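O-methyltransferase (Coxiella burnetii, PDB 3TR6) probably transfers a methyl group from S-adenosylmethionine to a hydroxyl oxygen of a substrate, and is seen with S-adenosyl-L-homocysteine and a nickel ion bound. Local coordinates at residues 60-66 and 85-91; 92-98 and 118-124; 161-167 and 221-225. All coordinates share one frame; numbering follows the deposited sequence.

Overall arrangement
All three contacts are partly buried and belong to one Rossmann-like methyltransferase domain, whose mixed sheet runs 118-122, 91-96, 67-71, 141-146, 168-173, 218-223, 207-212. Contact 2 lies within this sheet and reaches the ligand: four backbone bonds join its parallel strands, and a carboxylate at its end grips the ribose. Contact 1 joins a helix end to a loop, with apolar packing at one end and an exposed, weak salt bridge at the other; contact 3 ties the corner after a helix to a strand end through a lysine amine held between carbonyls. Leu86 of contact 1 packs on Leu92 of contact 2, and Met63 touches Gly167 and Arg165 of contact 3. Contacts 1 and 3 both touch the second subunit; contact 2 does not.

Contact 1: 60-66 and 85-91; sequences VKLMQAK and ALPKDGT
Between Lys61 and Ala85 the two backbones lie 6.0 Å apart (CA to CA), and they close to 3.8 Å between the CA atoms of Lys66 and Gly90, where the loop 85-91 passes into strand 91-96. A Schellman motif ends helix 50-63: Ala65 N bonds to Val60 O, Gln64 N more weakly to Lys61 O, and Gln64 takes positive phi as the C-prime residue. The chain then heads into strand 67-71, the neighbour of 91-96 in the Rossmann-like sheet, and Thr91 N donates to Lys66 O at 2.9 Å. Gly90 CA adds a CA-H...O contact to the same oxygen.

At the helix end, the methyl of Ala85 points at the helix and sits between Val60 and Lys61, with Ala85 CB 3.9 Å from Val60 CG1. That branch of Val60 stands anti to the backbone N (chi1 167°), which lays it against the Ala85 carbonyl and within reach of Leu86 and Pro87. Val60 also packs on Leu143 of strand 141-146. Pro87 CD and the CD2 methyl of Leu86 pack against Ala65 O.

Pro87 opens a type I turn that closes with Gly90 N on Pro87 O. The stem of Lys66 passes across its ring at an angle, Pro87 CG being 4.1 Å from Lys66 CG. The lysine chain stays extended to CE and bends only at the last torsion (chi4 -62°), bringing the amine back to the turn. There it meets both carboxylate oxygens of Asp89 in a weak, exposed salt bridge, Lys66 NZ lying 3.3 Å from Asp89 OD1 and 3.4 Å from Asp89 OD2.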
loop_
_atom_site.group_PDB
_atom_site.type_symbol
_atom_site.label_atom_id
_atom_site.label_comp_id
_atom_site.label_asym_id
_atom_site.label_seq_id
_atom_site.Cartn_x
_atom_site.Cartn_y
_atom_site.Cartn_z
ATOM N N VAL A 60 5.280 -3.567 7.695
ATOM C CA VAL A 60 6.149 -3.773 8.847
ATOM C C VAL A 60 7.615 -3.628 8.437
ATOM O O VAL A 60 8.413 -3.011 9.141
ATOM C CB VAL A 60 5.927 -5.162 9.490
ATOM C CG1 VAL A 60 7.052 -5.491 10.467
ATOM C CG2 VAL A 60 4.574 -5.223 10.183
ATOM N N LYS A 61 7.964 -4.195 7.287
ATOM C CA LYS A 61 9.335 -4.133 6.803
ATOM C C LYS A 61 9.741 -2.727 6.358
ATOM O O LYS A 61 10.852 -2.277 6.644
ATOM C CB LYS A 61 9.555 -5.146 5.677
ATOM C CG LYS A 61 9.564 -6.596 6.150
ATOM C CD LYS A 61 9.717 -7.560 4.987
ATOM C CE LYS A 61 10.510 -8.800 5.389
ATOM N NZ LYS A 61 9.643 -9.993 5.594
ATOM N N LEU A 62 8.844 -2.030 5.667
ATOM C CA LEU A 62 9.143 -0.686 5.180
ATOM C C LEU A 62 9.353 0.296 6.325
ATOM O O LEU A 62 10.249 1.141 6.281
ATOM C CB LEU A 62 8.037 -0.186 4.251
ATOM C CG LEU A 62 8.069 -0.704 2.814
ATOM C CD1 LEU A 62 6.786 -0.337 2.093
ATOM C CD2 LEU A 62 9.281 -0.164 2.075
HETATM N N MSE A 63 8.524 0.182 7.355
HETATM C CA MSE A 63 8.625 1.071 8.501
HETATM C C MSE A 63 9.669 0.571 9.477
HETATM O O MSE A 63 10.085 1.303 10.373
HETATM C CB MSE A 63 7.283 1.175 9.217
HETATM C CG MSE A 63 6.155 1.599 8.320
HETATM SE SE MSE A 63 4.486 1.673 9.294
HETATM C CE MSE A 63 4.830 3.242 10.404
ATOM N N GLN A 64 10.096 -0.672 9.292
ATOM C CA GLN A 64 10.927 -1.334 10.282
ATOM C C GLN A 64 10.229 -1.209 11.630
ATOM O O GLN A 64 10.805 -0.722 12.604
ATOM C CB GLN A 64 12.314 -0.699 10.332
ATOM C CG GLN A 64 13.438 -1.704 10.278
ATOM C CD GLN A 64 13.483 -2.435 8.959
ATOM O OE1 GLN A 64 13.800 -1.848 7.926
ATOM N NE2 GLN A 64 13.154 -3.719 8.982
ATOM N N ALA A 65 8.971 -1.632 11.666
ATOM C CA ALA A 65 8.149 -1.510 12.859
ATOM C C ALA A 65 8.664 -2.422 13.964
ATOM O O ALA A 65 8.836 -3.623 13.760
ATOM C CB ALA A 65 6.701 -1.828 12.531
ATOM N N LYS A 66 8.914 -1.846 15.136
ATOM C CA LYS A 66 9.456 -2.602 16.261
ATOM C C LYS A 66 8.403 -2.845 17.337
ATOM O O LYS A 66 8.603 -3.652 18.243
ATOM C CB LYS A 66 10.676 -1.888 16.849
ATOM C CG LYS A 66 11.812 -1.702 15.853
ATOM C CD LYS A 66 12.952 -0.893 16.447
ATOM C CE LYS A 66 14.004 -0.548 15.401
ATOM N NZ LYS A 66 14.640 -1.763 14.820
ATOM N N ALA A 85 7.483 -10.668 9.798
ATOM C CA ALA A 85 8.155 -9.554 9.137
ATOM C C ALA A 85 8.894 -8.665 10.133
ATOM O O ALA A 85 9.714 -7.831 9.744
ATOM C CB ALA A 85 7.157 -8.737 8.327
ATOM N N LEU A 86 8.602 -8.856 11.416
ATOM C CA LEU A 86 9.233 -8.092 12.486
ATOM C C LEU A 86 10.750 -8.172 12.436
ATOM O O LEU A 86 11.313 -9.240 12.199
ATOM C CB LEU A 86 8.758 -8.595 13.847
ATOM C CG LEU A 86 7.395 -8.140 14.364
ATOM C CD1 LEU A 86 7.045 -8.897 15.636
ATOM C CD2 LEU A 86 7.380 -6.635 14.606
ATOM N N PRO A 87 11.420 -7.033 12.662
ATOM C CA PRO A 87 12.878 -7.041 12.820
ATOM C C PRO A 87 13.262 -7.770 14.106
ATOM O O PRO A 87 12.387 -8.021 14.938
ATOM C CB PRO A 87 13.235 -5.553 12.897
ATOM C CG PRO A 87 11.972 -4.866 13.285
ATOM C CD PRO A 87 10.863 -5.670 12.693
ATOM N N LYS A 88 14.540 -8.104 14.264
ATOM C CA LYS A 88 14.989 -8.960 15.365
ATOM C C LYS A 88 14.500 -8.501 16.739
ATOM O O LYS A 88 14.211 -9.323 17.609
ATOM C CB LYS A 88 16.516 -9.085 15.375
ATOM C CG LYS A 88 17.247 -7.801 15.743
ATOM C CD LYS A 88 18.716 -8.063 16.056
ATOM C CE LYS A 88 18.874 -8.974 17.268
ATOM N NZ LYS A 88 20.305 -9.169 17.644
ATOM N N ASP A 89 14.404 -7.189 16.925
ATOM C CA ASP A 89 14.045 -6.619 18.220
ATOM C C ASP A 89 12.599 -6.136 18.266
ATOM O O ASP A 89 12.221 -5.370 19.152
ATOM C CB ASP A 89 14.993 -5.469 18.573
ATOM C CG ASP A 89 15.029 -4.384 17.499
ATOM O OD1 ASP A 89 15.119 -4.727 16.296
ATOM O OD2 ASP A 89 14.961 -3.186 17.854
ATOM N N GLY A 90 11.793 -6.582 17.308
ATOM C CA GLY A 90 10.406 -6.161 17.235
ATOM C C GLY A 90 9.483 -7.060 18.033
ATOM O O GLY A 90 9.757 -8.246 18.211
ATOM N N THR A 91 8.389 -6.490 18.524
ATOM C CA THR A 91 7.388 -7.269 19.238
ATOM C C THR A 91 5.984 -6.917 18.767
ATOM O O THR A 91 5.733 -5.808 18.294
ATOM C CB THR A 91 7.478 -7.082 20.768
ATOM O OG1 THR A 91 7.272 -5.703 21.109
ATOM C CG2 THR A 91 8.832 -7.547 21.284
#

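Contact 2: 92-98 and 118-124; sequences LITCDVD and IGLRLSP. With SAH (S-adenosyl-L-homocysteine), chain C.
Leu92 O accepts from Gly119 N in the first of four backbone bonds that join strands 91-96 and 118-122, parallel neighbours at one margin of the Rossmann-like sheet and the two strands of a beta-alpha-beta unit crossing through helix 99-111. Thr94 is used on both sides, its N donating to Gly119 O at 3.0 Å and its O accepting from Arg121 N at 2.9 Å. Ser123 N then donates to Asp96 O, a more bent bond (130° at the hydrogen), and CA-H...O contacts from Ile118, Ile93, Cys95 and Leu122 fill in between.

The Thr94 hydroxyl turns to Asp70 and Thr73, while its CG2 methyl packs 3.9 Å from Ile118 CG2. On the other face of the sheet Arg121 bends at chi2 and lays its guanidinium across Ile93, whose CG2 covers one face; Arg121 NH1 bonds weakly to Leu120 O.

Asp96 ends its strand in the manner of the acidic residue that holds the ribose in Rossmann-like methyltransferases. Its chi1 of -153° swings the carboxylate away from its own backbone N and out to the ligand. Asp96 OD1 accepts from Val97 N by its anti lone pair and from Asp98 N, which comes from above the carboxylate plane and closes an Asx turn. Asp96 OD2 is bonded by Phe74 N, so the carboxylate is held from several directions and its charge is probably well stabilised. Asp98 caps the helix that follows and bonds to Ser101. Each Asp96 oxygen also takes one ribose hydroxyl: SAH O3' donates to Asp96 OD2 at 2.7 Å and SAH O2' to Asp96 OD1 at 2.8 Å.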
loop_
_atom_site.group_PDB
_atom_site.type_symbol
_atom_site.label_atom_id
_atom_site.label_comp_id
_atom_site.label_asym_id
_atom_site.label_seq_id
_atom_site.Cartn_x
_atom_site.Cartn_y
_atom_site.Cartn_z
ATOM N N LEU A 92 5.075 -7.877 18.897
ATOM C CA LEU A 92 3.685 -7.683 18.521
ATOM C C LEU A 92 2.790 -8.247 19.607
ATOM O O LEU A 92 2.952 -9.396 20.018
ATOM C CB LEU A 92 3.390 -8.373 17.179
ATOM C CG LEU A 92 1.992 -8.230 16.556
ATOM C CD1 LEU A 92 2.049 -8.457 15.051
ATOM C CD2 LEU A 92 0.966 -9.162 17.207
ATOM N N ILE A 93 1.855 -7.438 20.087
ATOM C CA ILE A 93 0.837 -7.942 20.996
ATOM C C ILE A 93 -0.483 -8.076 20.252
ATOM O O ILE A 93 -0.869 -7.193 19.486
ATOM C CB ILE A 93 0.664 -7.055 22.248
ATOM C CG1 ILE A 93 0.120 -5.681 21.872
ATOM C CG2 ILE A 93 1.980 -6.915 22.992
ATOM C CD1 ILE A 93 0.070 -4.729 23.044
ATOM N N THR A 94 -1.166 -9.192 20.468
ATOM C CA THR A 94 -2.397 -9.474 19.748
ATOM C C THR A 94 -3.571 -9.589 20.716
ATOM O O THR A 94 -3.453 -10.191 21.782
ATOM C CB THR A 94 -2.265 -10.750 18.893
ATOM O OG1 THR A 94 -3.504 -11.014 18.228
ATOM C CG2 THR A 94 -1.881 -11.945 19.753
ATOM N N CYS A 95 -4.700 -9.002 20.341
ATOM C CA CYS A 95 -5.838 -8.905 21.242
ATOM C C CYS A 95 -7.033 -9.711 20.759
ATOM O O CYS A 95 -7.382 -9.686 19.582
ATOM C CB CYS A 95 -6.255 -7.444 21.409
ATOM S SG CYS A 95 -4.903 -6.326 21.793
ATOM N N ASP A 96 -7.660 -10.418 21.691
ATOM C CA ASP A 96 -8.905 -11.116 21.424
ATOM C C ASP A 96 -9.535 -11.492 22.756
ATOM O O ASP A 96 -8.912 -11.352 23.808
ATOM C CB ASP A 96 -8.664 -12.360 20.565
ATOM C CG ASP A 96 -9.883 -12.746 19.741
ATOM O OD1 ASP A 96 -11.002 -12.771 20.295
ATOM O OD2 ASP A 96 -9.726 -13.015 18.530
ATOM N N VAL A 97 -10.772 -11.967 22.710
ATOM C CA VAL A 97 -11.475 -12.356 23.921
ATOM C C VAL A 97 -11.863 -13.831 23.846
ATOM O O VAL A 97 -12.389 -14.396 24.803
ATOM C CB VAL A 97 -12.730 -11.498 24.125
ATOM C CG1 VAL A 97 -13.805 -11.898 23.129
ATOM C CG2 VAL A 97 -13.241 -11.625 25.553
ATOM N N ASP A 98 -11.585 -14.451 22.703
ATOM C CA ASP A 98 -11.989 -15.831 22.455
ATOM C C ASP A 98 -10.851 -16.809 22.731
ATOM O O ASP A 98 -9.800 -16.748 22.094
ATOM C CB ASP A 98 -12.481 -15.980 21.011
ATOM C CG ASP A 98 -13.094 -17.342 20.737
ATOM O OD1 ASP A 98 -14.272 -17.547 21.100
ATOM O OD2 ASP A 98 -12.404 -18.204 20.153
ATOM N N ILE A 118 5.628 -12.507 19.855
ATOM C CA ILE A 118 4.188 -12.299 19.968
ATOM C C ILE A 118 3.686 -12.597 21.374
ATOM O O ILE A 118 4.048 -13.610 21.968
ATOM C CB ILE A 118 3.391 -13.152 18.953
ATOM C CG1 ILE A 118 3.870 -12.875 17.527
ATOM C CG2 ILE A 118 1.899 -12.880 19.090
ATOM C CD1 ILE A 118 3.143 -13.670 16.480
ATOM N N GLY A 119 2.858 -11.701 21.901
ATOM C CA GLY A 119 2.241 -11.891 23.198
ATOM C C GLY A 119 0.740 -11.676 23.146
ATOM O O GLY A 119 0.266 -10.627 22.706
ATOM N N LEU A 120 -0.009 -12.675 23.599
ATOM C CA LEU A 120 -1.465 -12.618 23.585
ATOM C C LEU A 120 -2.032 -11.862 24.782
ATOM O O LEU A 120 -1.749 -12.195 25.932
ATOM C CB LEU A 120 -2.050 -14.031 23.551
ATOM C CG LEU A 120 -3.549 -14.152 23.831
ATOM C CD1 LEU A 120 -4.367 -13.366 22.812
ATOM C CD2 LEU A 120 -3.977 -15.609 23.851
ATOM N N ARG A 121 -2.834 -10.841 24.502
ATOM C CA ARG A 121 -3.578 -10.149 25.542
ATOM C C ARG A 121 -5.042 -10.567 25.460
ATOM O O ARG A 121 -5.806 -10.038 24.655
ATOM C CB ARG A 121 -3.447 -8.633 25.384
ATOM C CG ARG A 121 -2.006 -8.125 25.390
ATOM C CD ARG A 121 -1.330 -8.293 26.751
ATOM N NE ARG A 121 0.098 -7.991 26.676
ATOM C CZ ARG A 121 1.051 -8.906 26.506
ATOM N NH1 ARG A 121 0.733 -10.190 26.407
ATOM N NH2 ARG A 121 2.324 -8.540 26.443
ATOM N N LEU A 122 -5.428 -11.526 26.295
ATOM C CA LEU A 122 -6.777 -12.072 26.258
ATOM C C LEU A 122 -7.740 -11.291 27.151
ATOM O O LEU A 122 -7.817 -11.522 28.355
ATOM C CB LEU A 122 -6.755 -13.546 26.654
ATOM C CG LEU A 122 -8.039 -14.335 26.404
ATOM C CD1 LEU A 122 -8.485 -14.176 24.958
ATOM C CD2 LEU A 122 -7.857 -15.806 26.755
ATOM N N SER A 123 -8.468 -10.363 26.539
ATOM C CA SER A 123 -9.486 -9.574 27.219
ATOM C C SER A 123 -10.013 -8.554 26.223
ATOM O O SER A 123 -9.417 -8.367 25.168
ATOM C CB SER A 123 -8.904 -8.873 28.451
ATOM O OG SER A 123 -8.511 -7.542 28.150
ATOM N N PRO A 124 -11.137 -7.897 26.545
ATOM C CA PRO A 124 -11.647 -6.877 25.624
ATOM C C PRO A 124 -10.533 -5.940 25.170
ATOM O O PRO A 124 -9.772 -5.454 26.004
ATOM C CB PRO A 124 -12.667 -6.121 26.479
ATOM C CG PRO A 124 -13.174 -7.149 27.437
ATOM C CD PRO A 124 -11.997 -8.053 27.734
HETATM N N SAH C . -7.047 -10.509 12.114
HETATM C CA SAH C . -7.746 -11.740 12.358
HETATM C CB SAH C . -9.248 -11.567 12.208
HETATM C CG SAH C . -10.068 -11.647 13.476
HETATM S SD SAH C . -11.846 -11.667 13.304
HETATM C C SAH C . -7.273 -12.785 11.407
HETATM O O SAH C . -7.986 -13.807 11.210
HETATM O OXT SAH C . -6.178 -12.659 10.803
HETATM C "C5'" SAH C . -12.600 -10.881 14.719
HETATM C "C4'" SAH C . -12.083 -11.229 16.009
HETATM O "O4'" SAH C . -12.388 -10.155 16.966
HETATM C "C3'" SAH C . -12.751 -12.443 16.525
HETATM O "O3'" SAH C . -11.806 -13.394 16.796
HETATM C "C2'" SAH C . -13.421 -12.021 17.765
HETATM O "O2'" SAH C . -13.311 -12.990 18.730
HETATM C "C1'" SAH C . -12.668 -10.806 18.166
HETATM N N9 SAH C . -13.351 -9.898 19.082
HETATM C C8 SAH C . -14.660 -9.603 19.102
HETATM N N7 SAH C . -14.868 -8.722 20.095
HETATM C C5 SAH C . -13.694 -8.456 20.703
HETATM C C6 SAH C . -13.315 -7.638 21.772
HETATM N N6 SAH C . -14.281 -6.851 22.470
HETATM N N1 SAH C . -12.021 -7.605 22.134
HETATM C C2 SAH C . -11.103 -8.339 21.491
HETATM N N3 SAH C . -11.435 -9.134 20.466
HETATM C C4 SAH C . -12.717 -9.210 20.054
#

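Contact 3: 161-167 and 221-225; sequences LKLLREG and ARKKS
The guanidinium of Arg222 carries Gly167 CA over one face, 3.4 Å above its plane and offset toward the rim. At its NE a water links Arg222 to Gly167 O, and Arg222 NH2 bonds weakly to Gln64 of the second subunit. This pairing joins the corner after helix 153-163 to the end of antiparallel strand 218-223 in the Rossmann-like sheet. Gly167, at positive phi (85°), donates its N to Lys223 O at 2.8 Å. The guanidinium of Arg165 turns back to its own chain, NH1 bonding to Glu166 O close to the guanidinium plane, while NE pairs with Asp142.

Lys223 leaves the strand with every side-chain torsion near 180°, crossing the CD2 methyl of Leu161 and passing Leu164 CB; it also makes a cation-pi contact with Trp139. This extended chain carries the amine to the C-terminal end of helix 153-163, where negative polarity would probably favour the charge. Leu161 O receives Leu164 N and the lysine from opposite faces of its plane. Lys223 NZ donates to both Leu161 O and Leu164 O, at 2.9 Å each.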
loop_
_atom_site.group_PDB
_atom_site.type_symbol
_atom_site.label_atom_id
_atom_site.label_comp_id
_atom_site.label_asym_id
_atom_site.label_seq_id
_atom_site.Cartn_x
_atom_site.Cartn_y
_atom_site.Cartn_z
ATOM N N LEU A 161 -4.672 6.159 17.772
ATOM C CA LEU A 161 -3.995 7.422 17.506
ATOM C C LEU A 161 -3.131 7.835 18.691
ATOM O O LEU A 161 -1.984 8.241 18.524
ATOM C CB LEU A 161 -4.998 8.526 17.179
ATOM C CG LEU A 161 -5.306 8.741 15.700
ATOM C CD1 LEU A 161 -6.264 9.908 15.525
ATOM C CD2 LEU A 161 -4.021 8.985 14.932
ATOM N N LYS A 162 -3.690 7.726 19.889
ATOM C CA LYS A 162 -2.972 8.096 21.102
ATOM C C LYS A 162 -1.716 7.246 21.268
ATOM O O LYS A 162 -0.676 7.739 21.703
ATOM C CB LYS A 162 -3.875 7.933 22.331
ATOM C CG LYS A 162 -5.119 8.814 22.345
ATOM C CD LYS A 162 -5.981 8.501 23.565
ATOM C CE LYS A 162 -7.128 9.487 23.727
ATOM N NZ LYS A 162 -8.166 9.351 22.665
ATOM N N LEU A 163 -1.821 5.969 20.913
ATOM C CA LEU A 163 -0.742 5.008 21.125
ATOM C C LEU A 163 0.330 5.038 20.036
ATOM O O LEU A 163 1.416 4.478 20.205
ATOM C CB LEU A 163 -1.314 3.594 21.247
ATOM C CG LEU A 163 -2.041 3.261 22.550
ATOM C CD1 LEU A 163 -3.055 2.150 22.340
ATOM C CD2 LEU A 163 -1.047 2.890 23.644
ATOM N N LEU A 164 0.023 5.683 18.916
ATOM C CA LEU A 164 0.949 5.715 17.791
ATOM C C LEU A 164 1.996 6.802 17.945
ATOM O O LEU A 164 1.692 7.915 18.382
ATOM C CB LEU A 164 0.204 5.918 16.468
ATOM C CG LEU A 164 -0.472 4.701 15.830
ATOM C CD1 LEU A 164 -1.062 5.095 14.492
ATOM C CD2 LEU A 164 0.508 3.547 15.672
ATOM N N ARG A 165 3.231 6.473 17.579
ATOM C CA ARG A 165 4.273 7.481 17.473
ATOM C C ARG A 165 3.925 8.436 16.341
ATOM O O ARG A 165 2.989 8.202 15.577
ATOM C CB ARG A 165 5.634 6.845 17.191
ATOM C CG ARG A 165 5.787 6.278 15.785
ATOM C CD ARG A 165 7.253 6.042 15.460
ATOM N NE ARG A 165 7.474 5.204 14.282
ATOM C CZ ARG A 165 7.482 5.646 13.028
ATOM N NH1 ARG A 165 7.253 6.925 12.766
ATOM N NH2 ARG A 165 7.709 4.803 12.034
ATOM N N GLU A 166 4.678 9.522 16.244
ATOM C CA GLU A 166 4.556 10.425 15.117
ATOM C C GLU A 166 4.993 9.656 13.875
ATOM O O GLU A 166 6.086 9.086 13.846
ATOM C CB GLU A 166 5.445 11.642 15.342
ATOM C CG GLU A 166 5.211 12.792 14.388
ATOM C CD GLU A 166 5.901 14.061 14.852
ATOM O OE1 GLU A 166 5.459 14.643 15.871
ATOM O OE2 GLU A 166 6.892 14.467 14.206
ATOM N N GLY A 167 4.131 9.616 12.863
ATOM C CA GLY A 167 4.413 8.856 11.661
ATOM C C GLY A 167 4.014 7.395 11.781
ATOM O O GLY A 167 4.297 6.596 10.891
ATOM N N ALA A 221 -3.941 4.944 7.751
ATOM C CA ALA A 221 -3.907 6.303 8.277
ATOM C C ALA A 221 -2.598 6.557 9.021
ATOM O O ALA A 221 -2.358 5.990 10.088
ATOM C CB ALA A 221 -5.099 6.551 9.184
ATOM N N ARG A 222 -1.752 7.403 8.442
ATOM C CA ARG A 222 -0.491 7.780 9.066
ATOM C C ARG A 222 -0.670 8.996 9.974
ATOM O O ARG A 222 -1.154 10.041 9.538
ATOM C CB ARG A 222 0.559 8.073 7.996
ATOM C CG ARG A 222 1.914 8.467 8.545
ATOM C CD ARG A 222 2.847 8.924 7.437
ATOM N NE ARG A 222 4.141 9.327 7.974
ATOM C CZ ARG A 222 4.420 10.553 8.404
ATOM N NH1 ARG A 222 3.494 11.501 8.351
ATOM N NH2 ARG A 222 5.624 10.828 8.885
ATOM N N LYS A 223 -0.277 8.853 11.235
ATOM C CA LYS A 223 -0.370 9.941 12.202
ATOM C C LYS A 223 0.617 11.061 11.861
ATOM O O LYS A 223 1.833 10.860 11.893
ATOM C CB LYS A 223 -0.112 9.412 13.616
ATOM C CG LYS A 223 -0.349 10.433 14.716
ATOM C CD LYS A 223 -0.084 9.838 16.090
ATOM C CE LYS A 223 -0.360 10.849 17.194
ATOM N NZ LYS A 223 -0.003 10.316 18.537
ATOM N N LYS A 224 0.083 12.237 11.536
ATOM C CA LYS A 224 0.898 13.373 11.110
ATOM C C LYS A 224 1.735 13.984 12.228
ATOM O O LYS A 224 1.444 13.809 13.417
ATOM C CB LYS A 224 0.030 14.457 10.461
ATOM C CG LYS A 224 -0.639 14.017 9.180
ATOM C CD LYS A 224 -0.931 15.187 8.256
ATOM C CE LYS A 224 -1.972 16.121 8.840
ATOM N NZ LYS A 224 -2.598 16.970 7.782
ATOM N N SER A 225 2.773 14.716 11.826
ATOM C CA SER A 225 3.659 15.408 12.765
ATOM C C SER A 225 2.926 16.538 13.496
ATOM O O SER A 225 1.984 17.126 12.960
ATOM C CB SER A 225 4.878 15.972 12.023
ATOM O OG SER A 225 5.387 15.036 11.072
ATOM O OXT SER A 225 3.250 16.891 14.634
HETATM O O HOH W 1 6.023 7.033 8.986
#